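Side-chain contacts in chitin oligosaccahride binding protein NagB1 (Paenibacillus sp. FPU-7, PDB 7EHP), which binds chitin oligosaccharides such as N,N'-diacetylchitobiose, probably as the extracellular solute-binding component of a bacterial sugar-uptake system: residues D13-L16 with L21-I24; K205-L210 with M367-L372; I304-M307 with E311-K314. One frame throughout, in Å; residues are numbered along the deposited sequence.

How the contacts relate
From the N terminus, contact 1 comes first: residues 13-16 and 21-24 join the start of helix 15-31 to its next turns, the helix that connects parallel strands 3-7 and 37-41. Contact 2 then opens at 205-210 and closes only at 367-372, joining helices 198-213 and 359-373 across a long reach of sequence. Contact 3, between 304-307 and 311-314, falls within that span and closes the small turn between helices 294-307 and 310-320. Contacts 1 and 3 pack together, with Ile24 lying on Ile306 and Met307, whereas contact 2 lies on the opposite side of the chain's centre, its nearest atoms about 20 Å from contact 1 and about 29 Å from contact 3.

Contact 1 (D13-L16 with L21-I24); sequences DVRL and LEDI
Arg15 NH2 donates to Glu22 OE1 at 2.9 Å, reaching this oxygen on the syn side but tilted out of the carboxylate plane, and Arg15 NH1 donates to Glu22 OE2 at 3.0 Å. The guanidinium thus grips the carboxylate end-on, one nitrogen to each oxygen, in a two-pronged salt bridge. The NH1 bond is nearly straight, at 174°, and lies in the guanidinium plane, yet it comes down on OE2 from above the carboxylate plane; the two flat groups are turned 50° apart and do not meet as a coplanar pair. Arginine suits the place by its length: its CB leaves away from Glu22, and the bend at chi2 (65°) brings the guanidinium back, while Glu22 starts toward it and stays extended beyond CG. The side chains cross at about a right angle. Were Glu22 replaced by an alanine, both terminal nitrogens of Arg15 would probably lose their carboxylate and the guanidinium be free to swing. The bridge spans seven residues, two turns, on the surface of helix 15-31. That helix links parallel strands 3-7 and 37-41 in a beta-alpha-beta unit; Leu21 and Ile24 face helix 294-307, and Leu16 touches helix 310-320.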
loop_
_atom_site.group_PDB
_atom_site.type_symbol
_atom_site.label_atom_id
_atom_site.label_comp_id
_atom_site.label_asym_id
_atom_site.label_seq_id
_atom_site.Cartn_x
_atom_site.Cartn_y
_atom_site.Cartn_z
ATOM N N ASP A 13 6.994 -15.376 3.661
ATOM C CA ASP A 13 5.874 -15.065 4.542
ATOM C C ASP A 13 4.543 -14.963 3.788
ATOM O O ASP A 13 3.493 -15.236 4.381
ATOM C CB ASP A 13 6.126 -13.759 5.309
ATOM C CG ASP A 13 7.051 -13.942 6.500
ATOM O OD1 ASP A 13 7.246 -15.105 6.957
ATOM O OD2 ASP A 13 7.582 -12.918 6.975
ATOM N N VAL A 14 4.543 -14.540 2.517
ATOM C CA VAL A 14 3.273 -14.434 1.781
ATOM C C VAL A 14 3.051 -15.647 0.879
ATOM O O VAL A 14 2.389 -15.549 -0.163
ATOM C CB VAL A 14 3.174 -13.129 0.960
ATOM C CG1 VAL A 14 3.220 -11.897 1.878
ATOM C CG2 VAL A 14 4.238 -13.057 -0.158
ATOM N N ARG A 15 3.575 -16.805 1.291
ATOM C CA ARG A 15 3.460 -18.020 0.486
ATOM C C ARG A 15 2.008 -18.356 0.146
ATOM O O ARG A 15 1.710 -18.777 -0.979
ATOM C CB ARG A 15 4.135 -19.182 1.222
ATOM C CG ARG A 15 3.904 -20.562 0.614
ATOM C CD ARG A 15 4.515 -20.711 -0.775
ATOM N NE ARG A 15 3.961 -21.869 -1.479
ATOM C CZ ARG A 15 3.850 -21.962 -2.806
ATOM N NH1 ARG A 15 4.277 -20.970 -3.588
ATOM N NH2 ARG A 15 3.327 -23.057 -3.354
ATOM N N LEU A 16 1.081 -18.178 1.088
ATOM C CA LEU A 16 -0.309 -18.519 0.772
ATOM C C LEU A 16 -0.847 -17.677 -0.384
ATOM O O LEU A 16 -1.625 -18.180 -1.210
ATOM C CB LEU A 16 -1.193 -18.353 2.009
ATOM C CG LEU A 16 -0.956 -19.406 3.091
ATOM C CD1 LEU A 16 -1.631 -18.972 4.382
ATOM C CD2 LEU A 16 -1.465 -20.778 2.643
ATOM N N LEU A 21 -2.156 -17.766 -6.343
ATOM C CA LEU A 21 -1.838 -17.474 -7.741
ATOM C C LEU A 21 -1.570 -18.754 -8.526
ATOM O O LEU A 21 -1.992 -18.882 -9.679
ATOM C CB LEU A 21 -0.626 -16.539 -7.824
ATOM C CG LEU A 21 -0.961 -15.058 -7.625
ATOM C CD1 LEU A 21 0.292 -14.225 -7.337
ATOM C CD2 LEU A 21 -1.716 -14.492 -8.826
ATOM N N GLU A 22 -0.867 -19.715 -7.918
ATOM C CA GLU A 22 -0.597 -20.981 -8.597
ATOM C C GLU A 22 -1.877 -21.780 -8.826
ATOM O O GLU A 22 -2.008 -22.469 -9.850
ATOM C CB GLU A 22 0.409 -21.806 -7.792
ATOM C CG GLU A 22 1.804 -21.181 -7.747
ATOM C CD GLU A 22 2.696 -21.775 -6.682
ATOM O OE1 GLU A 22 2.272 -22.760 -6.025
ATOM O OE2 GLU A 22 3.834 -21.264 -6.506
ATOM N N ASP A 23 -2.810 -21.743 -7.866
ATOM C CA ASP A 23 -4.107 -22.386 -8.084
ATOM C C ASP A 23 -4.838 -21.730 -9.245
ATOM O O ASP A 23 -5.376 -22.416 -10.127
ATOM C CB ASP A 23 -4.967 -22.326 -6.817
ATOM C CG ASP A 23 -4.447 -23.225 -5.714
ATOM O OD1 ASP A 23 -3.462 -23.945 -5.956
ATOM O OD2 ASP A 23 -5.022 -23.213 -4.599
ATOM N N ILE A 24 -4.861 -20.391 -9.261
ATOM C CA ILE A 24 -5.489 -19.671 -10.366
ATOM C C ILE A 24 -4.827 -20.054 -11.692
ATOM O O ILE A 24 -5.507 -20.259 -12.706
ATOM C CB ILE A 24 -5.454 -18.146 -10.101
ATOM C CG1 ILE A 24 -6.386 -17.779 -8.933
ATOM C CG2 ILE A 24 -5.864 -17.376 -11.359
ATOM C CD1 ILE A 24 -6.265 -16.321 -8.422
#

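Contact 2 (K205-L210 with M367-L372); sequences KRYDTL and MCMQEL
Met369 CE sits over one face of the Tyr207 ring, 3.8 Å from the ring centroid and 27° off its normal, in a CH-pi contact displaced toward the rim; CE comes within 3.4 Å of Tyr207 CE1. The two side chains arrive from opposite directions. Tyr207, with CG anti to its backbone nitrogen (chi1 -174°), sends its ring across the gap, and the methionine, bent at chi2 and chi3, folds its methyl onto it. This buried part is the tight one, with Phe160 and Ala168 also on the tyrosine and Leu172 and Phe204 on the methionine. Helices 198-213 and 359-373 stand well apart here, their local axes 12.0 Å from each other and crossing at -42°, so a large ring and a long flexible thioether are suited to filling the distance. Looser is the approach of Leu372 CD2 to Tyr207 CD1, at 4.5 Å. At the partly exposed margin, Leu372 CD1 touches Asp208 OD1 at 3.8 Å; this carboxylate has a long, weak ion pair with Lys212. The contact therefore runs from a methyl-on-ring interior to a charged margin, and its cohesion probably comes from dispersion and burial of apolar surface, not from polar bonds between these two segments.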
loop_
_atom_site.group_PDB
_atom_site.type_symbol
_atom_site.label_atom_id
_atom_site.label_comp_id
_atom_site.label_asym_id
_atom_site.label_seq_id
_atom_site.Cartn_x
_atom_site.Cartn_y
_atom_site.Cartn_z
ATOM N N LYS A 205 7.657 17.870 10.352
ATOM C CA LYS A 205 8.361 18.136 11.610
ATOM C C LYS A 205 7.899 17.189 12.704
ATOM O O LYS A 205 8.685 16.831 13.598
ATOM C CB LYS A 205 8.169 19.600 12.034
ATOM C CG LYS A 205 8.938 20.591 11.162
ATOM C CD LYS A 205 8.829 22.022 11.685
ATOM C CE LYS A 205 7.547 22.679 11.209
ATOM N NZ LYS A 205 7.733 24.137 11.018
ATOM N N ARG A 206 6.639 16.752 12.633
ATOM C CA ARG A 206 6.142 15.773 13.595
ATOM C C ARG A 206 6.812 14.432 13.387
ATOM O O ARG A 206 7.120 13.727 14.347
ATOM C CB ARG A 206 4.627 15.624 13.463
ATOM C CG ARG A 206 3.864 16.749 14.132
ATOM C CD ARG A 206 2.389 16.678 13.799
ATOM N NE ARG A 206 1.687 17.872 14.261
ATOM C CZ ARG A 206 1.345 18.089 15.525
ATOM N NH1 ARG A 206 1.645 17.189 16.463
ATOM N NH2 ARG A 206 0.708 19.209 15.852
ATOM N N TYR A 207 6.975 14.049 12.126
ATOM C CA TYR A 207 7.701 12.840 11.784
ATOM C C TYR A 207 9.132 12.918 12.295
ATOM O O TYR A 207 9.643 11.965 12.900
ATOM C CB TYR A 207 7.655 12.679 10.265
ATOM C CG TYR A 207 8.239 11.406 9.683
ATOM C CD1 TYR A 207 9.623 11.232 9.547
ATOM C CD2 TYR A 207 7.401 10.405 9.197
ATOM C CE1 TYR A 207 10.149 10.062 8.969
ATOM C CE2 TYR A 207 7.910 9.248 8.618
ATOM C CZ TYR A 207 9.267 9.076 8.502
ATOM O OH TYR A 207 9.730 7.904 7.909
ATOM N N ASP A 208 9.798 14.054 12.044
ATOM C CA ASP A 208 11.164 14.265 12.519
ATOM C C ASP A 208 11.244 14.190 14.043
ATOM O O ASP A 208 12.235 13.701 14.597
ATOM C CB ASP A 208 11.682 15.618 12.019
ATOM C CG ASP A 208 13.210 15.693 11.967
ATOM O OD1 ASP A 208 13.885 14.646 11.859
ATOM O OD2 ASP A 208 13.737 16.818 12.025
ATOM N N THR A 209 10.206 14.671 14.742
ATOM C CA THR A 209 10.178 14.543 16.198
ATOM C C THR A 209 10.222 13.073 16.603
ATOM O O THR A 209 10.930 12.693 17.536
ATOM C CB THR A 209 8.928 15.246 16.769
ATOM O OG1 THR A 209 9.093 16.675 16.730
ATOM C CG2 THR A 209 8.656 14.826 18.211
ATOM N N LEU A 210 9.485 12.224 15.889
ATOM C CA LEU A 210 9.545 10.789 16.154
ATOM C C LEU A 210 10.954 10.259 15.939
ATOM O O LEU A 210 11.430 9.399 16.694
ATOM C CB LEU A 210 8.551 10.056 15.244
ATOM C CG LEU A 210 7.068 10.339 15.474
ATOM C CD1 LEU A 210 6.239 9.408 14.580
ATOM C CD2 LEU A 210 6.674 10.158 16.924
ATOM N N MET A 367 14.184 9.285 -1.490
ATOM C CA MET A 367 15.593 9.571 -1.253
ATOM C C MET A 367 15.767 10.665 -0.209
ATOM O O MET A 367 16.660 10.578 0.635
ATOM C CB MET A 367 16.271 9.954 -2.562
ATOM C CG MET A 367 15.967 8.984 -3.709
ATOM S SD MET A 367 16.832 9.356 -5.257
ATOM C CE MET A 367 15.794 10.642 -5.974
ATOM N N CYS A 368 14.918 11.694 -0.249
ATOM C CA CYS A 368 14.991 12.767 0.738
ATOM C C CYS A 368 14.718 12.256 2.145
ATOM O O CYS A 368 15.384 12.672 3.095
ATOM C CB CYS A 368 14.014 13.881 0.383
ATOM S SG CYS A 368 14.654 14.956 -0.903
ATOM N N MET A 369 13.752 11.350 2.305
ATOM C CA MET A 369 13.454 10.846 3.644
ATOM C C MET A 369 14.558 9.956 4.191
ATOM O O MET A 369 14.807 9.967 5.405
ATOM C CB MET A 369 12.121 10.111 3.654
ATOM C CG MET A 369 10.926 11.023 3.406
ATOM S SD MET A 369 10.853 12.475 4.503
ATOM C CE MET A 369 10.404 11.707 6.054
ATOM N N GLN A 370 15.244 9.203 3.338
ATOM C CA GLN A 370 16.382 8.440 3.844
ATOM C C GLN A 370 17.501 9.363 4.311
ATOM O O GLN A 370 18.160 9.085 5.320
ATOM C CB GLN A 370 16.869 7.463 2.783
ATOM C CG GLN A 370 15.918 6.285 2.676
ATOM C CD GLN A 370 16.171 5.463 1.455
ATOM O OE1 GLN A 370 16.717 5.961 0.479
ATOM N NE2 GLN A 370 15.790 4.195 1.497
ATOM N N GLU A 371 17.715 10.478 3.604
ATOM C CA GLU A 371 18.657 11.486 4.086
ATOM C C GLU A 371 18.188 12.100 5.399
ATOM O O GLU A 371 18.995 12.315 6.316
ATOM C CB GLU A 371 18.851 12.576 3.030
ATOM C CG GLU A 371 19.490 12.070 1.731
ATOM C CD GLU A 371 20.807 11.362 1.970
ATOM O OE1 GLU A 371 21.799 12.066 2.265
ATOM O OE2 GLU A 371 20.856 10.110 1.883
ATOM N N LEU A 372 16.884 12.382 5.521
ATOM C CA LEU A 372 16.388 12.933 6.782
ATOM C C LEU A 372 16.542 11.929 7.916
ATOM O O LEU A 372 16.940 12.291 9.026
ATOM C CB LEU A 372 14.924 13.350 6.658
ATOM C CG LEU A 372 14.303 13.930 7.942
ATOM C CD1 LEU A 372 14.810 15.330 8.247
ATOM C CD2 LEU A 372 12.767 13.913 7.871
#

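Contact 3 (I304-M307 with E311-K314); sequences IKIM and EMQK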
loop_
_atom_site.group_PDB
_atom_site.type_symbol
_atom_site.label_atom_id
_atom_site.label_comp_id
_atom_site.label_asym_id
_atom_site.label_seq_id
_atom_site.Cartn_x
_atom_site.Cartn_y
_atom_site.Cartn_z
ATOM N N ILE A 304 -9.283 -13.162 -14.941
ATOM C CA ILE A 304 -10.243 -12.241 -14.337
ATOM C C ILE A 304 -11.388 -13.007 -13.692
ATOM O O ILE A 304 -11.783 -12.725 -12.551
ATOM C CB ILE A 304 -10.744 -11.247 -15.396
ATOM C CG1 ILE A 304 -9.610 -10.308 -15.794
ATOM C CG2 ILE A 304 -11.936 -10.467 -14.867
ATOM C CD1 ILE A 304 -9.956 -9.404 -16.950
ATOM N N LYS A 305 -11.920 -14.006 -14.394
ATOM C CA LYS A 305 -13.069 -14.738 -13.875
ATOM C C LYS A 305 -12.726 -15.463 -12.581
ATOM O O LYS A 305 -13.554 -15.543 -11.668
ATOM C CB LYS A 305 -13.578 -15.723 -14.932
ATOM C CG LYS A 305 -14.916 -16.323 -14.570
ATOM C CD LYS A 305 -15.538 -17.043 -15.747
ATOM C CE LYS A 305 -16.621 -17.992 -15.255
ATOM N NZ LYS A 305 -17.104 -18.912 -16.314
ATOM N N ILE A 306 -11.504 -15.984 -12.472
ATOM C CA ILE A 306 -11.136 -16.732 -11.276
ATOM C C ILE A 306 -10.690 -15.789 -10.156
ATOM O O ILE A 306 -11.197 -15.858 -9.028
ATOM C CB ILE A 306 -10.055 -17.775 -11.625
ATOM C CG1 ILE A 306 -10.599 -18.743 -12.683
ATOM C CG2 ILE A 306 -9.614 -18.544 -10.393
ATOM C CD1 ILE A 306 -9.541 -19.316 -13.624
ATOM N N MET A 307 -9.753 -14.879 -10.443
ATOM C CA MET A 307 -9.228 -14.009 -9.382
ATOM C C MET A 307 -10.321 -13.119 -8.797
ATOM O O MET A 307 -10.438 -12.973 -7.575
ATOM C CB MET A 307 -8.077 -13.159 -9.923
ATOM C CG MET A 307 -7.534 -12.082 -8.956
ATOM S SD MET A 307 -6.812 -12.773 -7.451
ATOM C CE MET A 307 -5.097 -12.941 -7.926
ATOM N N GLU A 311 -15.154 -16.421 -4.324
ATOM C CA GLU A 311 -14.334 -17.508 -3.792
ATOM C C GLU A 311 -12.916 -17.027 -3.483
ATOM O O GLU A 311 -12.382 -17.275 -2.398
ATOM C CB GLU A 311 -14.286 -18.679 -4.779
ATOM C CG GLU A 311 -13.172 -19.675 -4.443
ATOM C CD GLU A 311 -12.911 -20.709 -5.527
ATOM O OE1 GLU A 311 -13.455 -20.580 -6.646
ATOM O OE2 GLU A 311 -12.144 -21.651 -5.258
ATOM N N MET A 312 -12.282 -16.345 -4.429
ATOM C CA MET A 312 -10.894 -16.000 -4.181
ATOM C C MET A 312 -10.785 -14.802 -3.236
ATOM O O MET A 312 -9.883 -14.756 -2.395
ATOM C CB MET A 312 -10.176 -15.741 -5.500
ATOM C CG MET A 312 -9.943 -17.001 -6.333
ATOM S SD MET A 312 -8.899 -18.191 -5.479
ATOM C CE MET A 312 -9.214 -19.730 -6.364
ATOM N N GLN A 313 -11.712 -13.841 -3.350
ATOM C CA GLN A 313 -11.756 -12.716 -2.420
ATOM C C GLN A 313 -11.911 -13.192 -0.981
ATOM O O GLN A 313 -11.223 -12.699 -0.074
ATOM C CB GLN A 313 -12.903 -11.778 -2.795
ATOM C CG GLN A 313 -12.663 -11.003 -4.062
ATOM C CD GLN A 313 -11.749 -9.806 -3.850
ATOM O OE1 GLN A 313 -12.180 -8.764 -3.341
ATOM N NE2 GLN A 313 -10.486 -9.945 -4.239
ATOM N N LYS A 314 -12.819 -14.145 -0.745
ATOM C CA LYS A 314 -12.976 -14.680 0.610
ATOM C C LYS A 314 -11.742 -15.454 1.050
ATOM O O LYS A 314 -11.320 -15.357 2.213
ATOM C CB LYS A 314 -14.201 -15.591 0.693
ATOM C CG LYS A 314 -15.528 -14.878 0.864
ATOM C CD LYS A 314 -16.676 -15.888 0.840
ATOM C CE LYS A 314 -17.931 -15.331 1.476
ATOM N NZ LYS A 314 -19.120 -16.122 1.065
HETATM O O HOH W 1 -9.398 -12.184 -4.991
#
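Between segments 304-307 and 311-314 the nearest CA atoms are those of Met307 and Met312, 5.8 Å apart across the turn that separates helices 294-307 and 310-320. Met312 does most of the touching. Its CB points toward the end of the first helix, and its CG, beside the backbone nitrogen and anti to the carbonyl carbon (chi1 -71°), lies 3.2 Å from Ile306 O, while CB is 3.5 Å from Met307 O. These are carbon atoms resting on carbonyl oxygens near the C-terminal end of helix 294-307. The chain then bends at chi2 and carries Met312 CE to 4.2 Å from Ile306 CG2. An unbranched methionine fits well here: a slim start passes the backbone, and a flexible apolar end follows the isoleucine.

The polar link goes through water. A water donates to Met307 O at 2.9 Å and accepts from Gln313 NE2 at 2.6 Å, so the two segments are bridged at a carbonyl that lies at the helix end. Gln313 is tied elsewhere too: NE2 donates to Thr115 O, and OE1 takes the amide of Met326. Ser309, in the turn, has its OG bonded to both Ile306 O and Met312 N. Water, serine and amide thus serve the polar backbone atoms of the turn, while methionine and isoleucine close its apolar side; the side chain of Gln313 is about 8 Å from a bound NAG, which places this junction between two consecutive helices near the sugar.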